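Local coordinates for adhesion and penetration protein autotransporter (Haemophilus influenzae, PDB 3SYJ) that promotes bacterial aggregation and adherence to host cells through its secreted passenger domain, which also carries a probable serine protease, at residues K490-H504 with L531-E545. Numbering follows the deposited sequence.
Sequences KRIQNTDEGAMIVNH and LDYRKEIAYNGWFGE
Ile492 CD1 lies at the edge of the Phe543 ring, 4.1 Å from CZ, and also packs against the Tyr539 ring. Ile501 CD1 touches the same phenylalanine at CE1 (3.9 Å), while Ala499 CB approaches Tyr539 CE1. Tyr539 extends away from its own amide nitrogen (chi1 179°), which carries the ring in among these groups, and its OH donates to Trp542 O from above the carbonyl plane. Trp542 O also accepts a hydrogen bond from Ile501 N at 2.9 Å, on the opposite face of its carbonyl plane, so two donors grip it. Trp542 N to Ala499 O and Gly544 N to Ile501 O complete the parallel pairing of 499-502 with 542-543. On the sheet face opposite Ile501 and Phe543, Met500 runs alongside Trp542, CG to CB 3.9 Å, and a water links Trp542 NE1 to Glu497 OE1, which also pairs with Arg625. At one end His504 NE2 donates to Glu545 OE1 (2.8 Å, 166°) within the ring plane. At the other, Leu531 CB sits over the guanidinium face of Arg491, whose NH1 forms a salt bridge with Asp532 OD1 at 2.7 Å. Arg479 takes Glu545 OE2 and Asp90 takes Arg491 NH2. The two segments belong to successive turns of the passenger domain's beta-helix: strand 499-502 lies between strands 478-481 and 542-543, strand 567-575 follows beyond 542-543, and Phe473, Val512 and Ile514 extend the apolar interior.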
loop_
_atom_site.group_PDB
_atom_site.type_symbol
_atom_site.label_atom_id
_atom_site.label_comp_id
_atom_site.label_asym_id
_atom_site.label_seq_id
_atom_site.Cartn_x
_atom_site.Cartn_y
_atom_site.Cartn_z
ATOM N N LYS A 490 29.133 -6.891 -35.452
ATOM C CA LYS A 490 30.180 -6.025 -34.924
ATOM C C LYS A 490 29.622 -4.607 -34.908
ATOM O O LYS A 490 29.484 -3.999 -33.848
ATOM C CB LYS A 490 31.436 -6.122 -35.780
ATOM C CG LYS A 490 32.074 -7.496 -35.725
ATOM C CD LYS A 490 33.153 -7.656 -36.780
ATOM C CE LYS A 490 33.589 -9.107 -36.899
ATOM N NZ LYS A 490 34.168 -9.385 -38.241
ATOM N N ARG A 491 29.285 -4.095 -36.087
ATOM C CA ARG A 491 28.431 -2.917 -36.194
ATOM C C ARG A 491 27.316 -3.180 -37.203
ATOM O O ARG A 491 27.496 -3.943 -38.159
ATOM C CB ARG A 491 29.229 -1.670 -36.589
ATOM C CG ARG A 491 30.042 -1.804 -37.857
ATOM C CD ARG A 491 30.796 -0.502 -38.191
ATOM N NE ARG A 491 29.971 0.358 -39.020
ATOM C CZ ARG A 491 30.023 0.388 -40.346
ATOM N NH1 ARG A 491 30.888 -0.368 -41.009
ATOM N NH2 ARG A 491 29.210 1.186 -41.009
ATOM N N ILE A 492 26.158 -2.568 -36.990
ATOM C CA ILE A 492 25.077 -2.682 -37.956
ATOM C C ILE A 492 25.177 -1.521 -38.939
ATOM O O ILE A 492 25.216 -0.365 -38.533
ATOM C CB ILE A 492 23.692 -2.679 -37.271
ATOM C CG1 ILE A 492 23.628 -3.744 -36.172
ATOM C CG2 ILE A 492 22.583 -2.931 -38.286
ATOM C CD1 ILE A 492 22.399 -3.620 -35.288
ATOM N N GLN A 493 25.251 -1.826 -40.229
ATOM C CA GLN A 493 25.211 -0.784 -41.244
ATOM C C GLN A 493 23.784 -0.290 -41.378
ATOM O O GLN A 493 22.875 -1.055 -41.707
ATOM C CB GLN A 493 25.692 -1.316 -42.583
ATOM C CG GLN A 493 27.118 -1.789 -42.571
ATOM C CD GLN A 493 27.642 -1.989 -43.968
ATOM O OE1 GLN A 493 27.777 -1.035 -44.728
ATOM N NE2 GLN A 493 27.933 -3.241 -44.322
ATOM N N ASN A 494 23.587 0.990 -41.105
ATOM C CA ASN A 494 22.267 1.571 -41.190
ATOM C C ASN A 494 22.408 3.040 -41.529
ATOM O O ASN A 494 23.400 3.669 -41.167
ATOM C CB ASN A 494 21.507 1.389 -39.872
ATOM C CG ASN A 494 22.129 2.166 -38.730
ATOM O OD1 ASN A 494 23.213 1.821 -38.248
ATOM N ND2 ASN A 494 21.447 3.215 -38.284
ATOM N N THR A 495 21.410 3.567 -42.231
ATOM C CA THR A 495 21.411 4.946 -42.715
ATOM C C THR A 495 20.475 5.864 -41.922
ATOM O O THR A 495 20.805 7.029 -41.690
ATOM C CB THR A 495 21.017 5.015 -44.217
ATOM O OG1 THR A 495 22.120 4.590 -45.025
ATOM C CG2 THR A 495 20.648 6.435 -44.612
ATOM N N ASP A 496 19.316 5.344 -41.509
ATOM C CA ASP A 496 18.272 6.189 -40.912
ATOM C C ASP A 496 17.288 5.393 -40.055
ATOM O O ASP A 496 17.534 4.227 -39.750
ATOM C CB ASP A 496 17.531 6.966 -42.007
ATOM C CG ASP A 496 16.995 6.066 -43.102
ATOM O OD1 ASP A 496 16.443 4.999 -42.768
ATOM O OD2 ASP A 496 17.119 6.427 -44.293
ATOM N N GLU A 497 16.176 6.021 -39.668
ATOM C CA GLU A 497 15.206 5.373 -38.782
ATOM C C GLU A 497 14.309 4.365 -39.495
ATOM O O GLU A 497 13.520 3.677 -38.859
ATOM C CB GLU A 497 14.374 6.394 -38.003
ATOM C CG GLU A 497 14.093 7.675 -38.763
ATOM C CD GLU A 497 13.282 8.677 -37.957
ATOM O OE1 GLU A 497 12.399 8.254 -37.178
ATOM O OE2 GLU A 497 13.526 9.893 -38.116
ATOM N N GLY A 498 14.443 4.268 -40.812
ATOM C CA GLY A 498 13.783 3.218 -41.561
ATOM C C GLY A 498 14.309 1.832 -41.213
ATOM O O GLY A 498 13.661 0.820 -41.485
ATOM N N ALA A 499 15.493 1.772 -40.613
ATOM C CA ALA A 499 16.065 0.490 -40.224
ATOM C C ALA A 499 15.250 -0.150 -39.097
ATOM O O ALA A 499 15.074 0.447 -38.038
ATOM C CB ALA A 499 17.506 0.667 -39.797
ATOM N N MET A 500 14.757 -1.366 -39.319
ATOM C CA MET A 500 14.021 -2.077 -38.275
ATOM C C MET A 500 14.472 -3.510 -38.119
ATOM O O MET A 500 14.518 -4.276 -39.084
ATOM C CB MET A 500 12.516 -2.039 -38.528
ATOM C CG MET A 500 11.934 -0.647 -38.471
ATOM S SD MET A 500 10.180 -0.552 -38.862
ATOM C CE MET A 500 10.030 1.220 -39.086
ATOM N N ILE A 501 14.812 -3.870 -36.889
ATOM C CA ILE A 501 15.090 -5.258 -36.570
ATOM C C ILE A 501 13.969 -5.790 -35.700
ATOM O O ILE A 501 13.702 -5.250 -34.627
ATOM C CB ILE A 501 16.443 -5.414 -35.900
ATOM C CG1 ILE A 501 17.522 -4.845 -36.832
ATOM C CG2 ILE A 501 16.703 -6.882 -35.546
ATOM C CD1 ILE A 501 18.920 -5.269 -36.479
ATOM N N VAL A 502 13.299 -6.833 -36.183
ATOM C CA VAL A 502 12.106 -7.358 -35.520
ATOM C C VAL A 502 12.109 -8.889 -35.462
ATOM O O VAL A 502 12.970 -9.543 -36.054
ATOM C CB VAL A 502 10.799 -6.887 -36.225
ATOM C CG1 VAL A 502 10.775 -5.359 -36.363
ATOM C CG2 VAL A 502 10.642 -7.555 -37.583
ATOM N N ASN A 503 11.152 -9.445 -34.727
ATOM C CA ASN A 503 10.922 -10.887 -34.704
ATOM C C ASN A 503 9.435 -11.149 -34.786
ATOM O O ASN A 503 8.724 -11.001 -33.796
ATOM C CB ASN A 503 11.494 -11.528 -33.436
ATOM C CG ASN A 503 11.205 -13.020 -33.356
ATOM O OD1 ASN A 503 10.972 -13.668 -34.375
ATOM N ND2 ASN A 503 11.230 -13.572 -32.144
ATOM N N HIS A 504 8.960 -11.527 -35.967
ATOM C CA HIS A 504 7.537 -11.776 -36.149
ATOM C C HIS A 504 7.123 -13.176 -35.719
ATOM O O HIS A 504 5.956 -13.536 -35.828
ATOM C CB HIS A 504 7.121 -11.535 -37.600
ATOM C CG HIS A 504 7.092 -10.089 -37.982
ATOM N ND1 HIS A 504 7.200 -9.659 -39.288
ATOM C CD2 HIS A 504 6.984 -8.972 -37.224
ATOM C CE1 HIS A 504 7.145 -8.340 -39.316
ATOM N NE2 HIS A 504 7.019 -7.897 -38.079
ATOM N N LEU A 531 34.521 3.856 -40.433
ATOM C CA LEU A 531 33.434 3.415 -39.555
ATOM C C LEU A 531 33.777 2.123 -38.812
ATOM O O LEU A 531 33.227 1.850 -37.750
ATOM C CB LEU A 531 32.127 3.227 -40.339
ATOM C CG LEU A 531 31.227 4.446 -40.535
ATOM C CD1 LEU A 531 31.959 5.494 -41.314
ATOM C CD2 LEU A 531 29.953 4.062 -41.264
ATOM N N ASP A 532 34.687 1.337 -39.382
ATOM C CA ASP A 532 35.052 0.036 -38.825
ATOM C C ASP A 532 36.161 0.118 -37.782
ATOM O O ASP A 532 36.540 -0.896 -37.200
ATOM C CB ASP A 532 35.485 -0.916 -39.942
ATOM C CG ASP A 532 34.339 -1.292 -40.863
ATOM O OD1 ASP A 532 33.214 -1.487 -40.360
ATOM O OD2 ASP A 532 34.558 -1.403 -42.086
ATOM N N TYR A 533 36.686 1.314 -37.540
ATOM C CA TYR A 533 37.841 1.434 -36.653
ATOM C C TYR A 533 37.645 2.479 -35.575
ATOM O O TYR A 533 38.610 2.945 -34.964
ATOM C CB TYR A 533 39.112 1.697 -37.462
ATOM C CG TYR A 533 39.339 0.627 -38.501
ATOM C CD1 TYR A 533 39.948 -0.575 -38.166
ATOM C CD2 TYR A 533 38.910 0.802 -39.810
ATOM C CE1 TYR A 533 40.147 -1.567 -39.110
ATOM C CE2 TYR A 533 39.105 -0.179 -40.762
ATOM C CZ TYR A 533 39.725 -1.364 -40.403
ATOM O OH TYR A 533 39.918 -2.344 -41.343
ATOM N N ARG A 534 36.384 2.822 -35.331
ATOM C CA ARG A 534 36.036 3.828 -34.342
ATOM C C ARG A 534 35.550 3.174 -33.056
ATOM O O ARG A 534 35.055 2.051 -33.067
ATOM C CB ARG A 534 34.958 4.758 -34.900
ATOM C CG ARG A 534 35.462 5.713 -35.974
ATOM C CD ARG A 534 36.376 6.771 -35.371
ATOM N NE ARG A 534 35.677 7.610 -34.396
ATOM C CZ ARG A 534 35.205 8.826 -34.655
ATOM N NH1 ARG A 534 35.354 9.352 -35.864
ATOM N NH2 ARG A 534 34.584 9.521 -33.707
ATOM N N LYS A 535 35.696 3.887 -31.946
ATOM C CA LYS A 535 35.221 3.407 -30.659
ATOM C C LYS A 535 33.705 3.482 -30.591
ATOM O O LYS A 535 33.072 2.718 -29.865
ATOM C CB LYS A 535 35.845 4.221 -29.522
ATOM C CG LYS A 535 37.294 3.855 -29.247
ATOM C CD LYS A 535 37.839 4.520 -27.994
ATOM C CE LYS A 535 38.476 5.871 -28.286
ATOM N NZ LYS A 535 39.554 6.173 -27.285
ATOM N N GLU A 536 33.134 4.403 -31.362
ATOM C CA GLU A 536 31.699 4.663 -31.345
ATOM C C GLU A 536 31.008 4.086 -32.568
ATOM O O GLU A 536 31.431 4.325 -33.703
ATOM C CB GLU A 536 31.426 6.166 -31.301
ATOM C CG GLU A 536 32.171 6.909 -30.222
ATOM C CD GLU A 536 33.546 7.354 -30.676
ATOM O OE1 GLU A 536 33.956 6.979 -31.796
ATOM O OE2 GLU A 536 34.213 8.089 -29.914
ATOM N N ILE A 537 29.942 3.330 -32.330
ATOM C CA ILE A 537 29.072 2.880 -33.404
ATOM C C ILE A 537 27.667 3.312 -33.050
ATOM O O ILE A 537 27.387 3.627 -31.896
ATOM C CB ILE A 537 29.111 1.353 -33.603
ATOM C CG1 ILE A 537 28.577 0.623 -32.366
ATOM C CG2 ILE A 537 30.520 0.908 -33.938
ATOM C CD1 ILE A 537 28.670 -0.896 -32.445
ATOM N N ALA A 538 26.781 3.337 -34.036
ATOM C CA ALA A 538 25.452 3.858 -33.794
ATOM C C ALA A 538 24.408 3.101 -34.587
ATOM O O ALA A 538 24.701 2.517 -35.629
ATOM C CB ALA A 538 25.405 5.345 -34.140
ATOM N N TYR A 539 23.184 3.115 -34.082
ATOM C CA TYR A 539 22.071 2.514 -34.783
ATOM C C TYR A 539 20.925 3.515 -34.785
ATOM O O TYR A 539 20.387 3.852 -33.736
ATOM C CB TYR A 539 21.650 1.213 -34.092
ATOM C CG TYR A 539 20.479 0.515 -34.747
ATOM C CD1 TYR A 539 20.608 -0.054 -36.007
ATOM C CD2 TYR A 539 19.247 0.404 -34.096
ATOM C CE1 TYR A 539 19.543 -0.699 -36.613
ATOM C CE2 TYR A 539 18.172 -0.241 -34.694
ATOM C CZ TYR A 539 18.330 -0.791 -35.955
ATOM O OH TYR A 539 17.284 -1.437 -36.581
ATOM N N ASN A 540 20.560 3.991 -35.971
ATOM C CA ASN A 540 19.528 5.015 -36.107
ATOM C C ASN A 540 18.102 4.465 -36.114
ATOM O O ASN A 540 17.134 5.234 -36.120
ATOM C CB ASN A 540 19.747 5.799 -37.401
ATOM C CG ASN A 540 20.993 6.653 -37.364
ATOM O OD1 ASN A 540 22.024 6.247 -36.824
ATOM N ND2 ASN A 540 20.906 7.850 -37.941
ATOM N N GLY A 541 17.969 3.141 -36.117
ATOM C CA GLY A 541 16.682 2.509 -36.353
ATOM C C GLY A 541 15.948 1.968 -35.139
ATOM O O GLY A 541 16.143 2.434 -34.009
ATOM N N TRP A 542 15.093 0.976 -35.396
ATOM C CA TRP A 542 14.238 0.369 -34.381
ATOM C C TRP A 542 14.620 -1.072 -34.037
ATOM O O TRP A 542 15.059 -1.835 -34.903
ATOM C CB TRP A 542 12.768 0.398 -34.832
ATOM C CG TRP A 542 12.115 1.712 -34.591
ATOM C CD1 TRP A 542 12.110 2.789 -35.428
ATOM C CD2 TRP A 542 11.384 2.103 -33.426
ATOM N NE1 TRP A 542 11.422 3.826 -34.857
ATOM C CE2 TRP A 542 10.964 3.433 -33.626
ATOM C CE3 TRP A 542 11.046 1.461 -32.233
ATOM C CZ2 TRP A 542 10.218 4.135 -32.678
ATOM C CZ3 TRP A 542 10.301 2.156 -31.289
ATOM C CH2 TRP A 542 9.900 3.483 -31.517
ATOM N N PHE A 543 14.454 -1.420 -32.762
ATOM C CA PHE A 543 14.473 -2.806 -32.296
ATOM C C PHE A 543 13.087 -3.162 -31.787
ATOM O O PHE A 543 12.623 -2.610 -30.795
ATOM C CB PHE A 543 15.489 -2.996 -31.171
ATOM C CG PHE A 543 16.912 -2.953 -31.631
ATOM C CD1 PHE A 543 17.449 -4.009 -32.346
ATOM C CD2 PHE A 543 17.712 -1.861 -31.354
ATOM C CE1 PHE A 543 18.757 -3.976 -32.780
ATOM C CE2 PHE A 543 19.033 -1.821 -31.783
ATOM C CZ PHE A 543 19.555 -2.881 -32.496
ATOM N N GLY A 544 12.413 -4.072 -32.476
ATOM C CA GLY A 544 11.061 -4.433 -32.102
ATOM C C GLY A 544 10.080 -3.882 -33.112
ATOM O O GLY A 544 10.349 -2.879 -33.776
ATOM N N GLU A 545 8.937 -4.541 -33.238
ATOM C CA GLU A 545 7.933 -4.138 -34.202
ATOM C C GLU A 545 7.050 -3.046 -33.613
ATOM O O GLU A 545 6.570 -3.168 -32.485
ATOM C CB GLU A 545 7.088 -5.342 -34.612
ATOM C CG GLU A 545 5.968 -5.004 -35.576
ATOM C CD GLU A 545 6.481 -4.431 -36.884
ATOM O OE1 GLU A 545 7.157 -5.164 -37.639
ATOM O OE2 GLU A 545 6.206 -3.244 -37.154
HETATM O O HOH W 1 25.715 -0.271 -35.212
HETATM O O HOH W 2 11.425 6.312 -35.991
#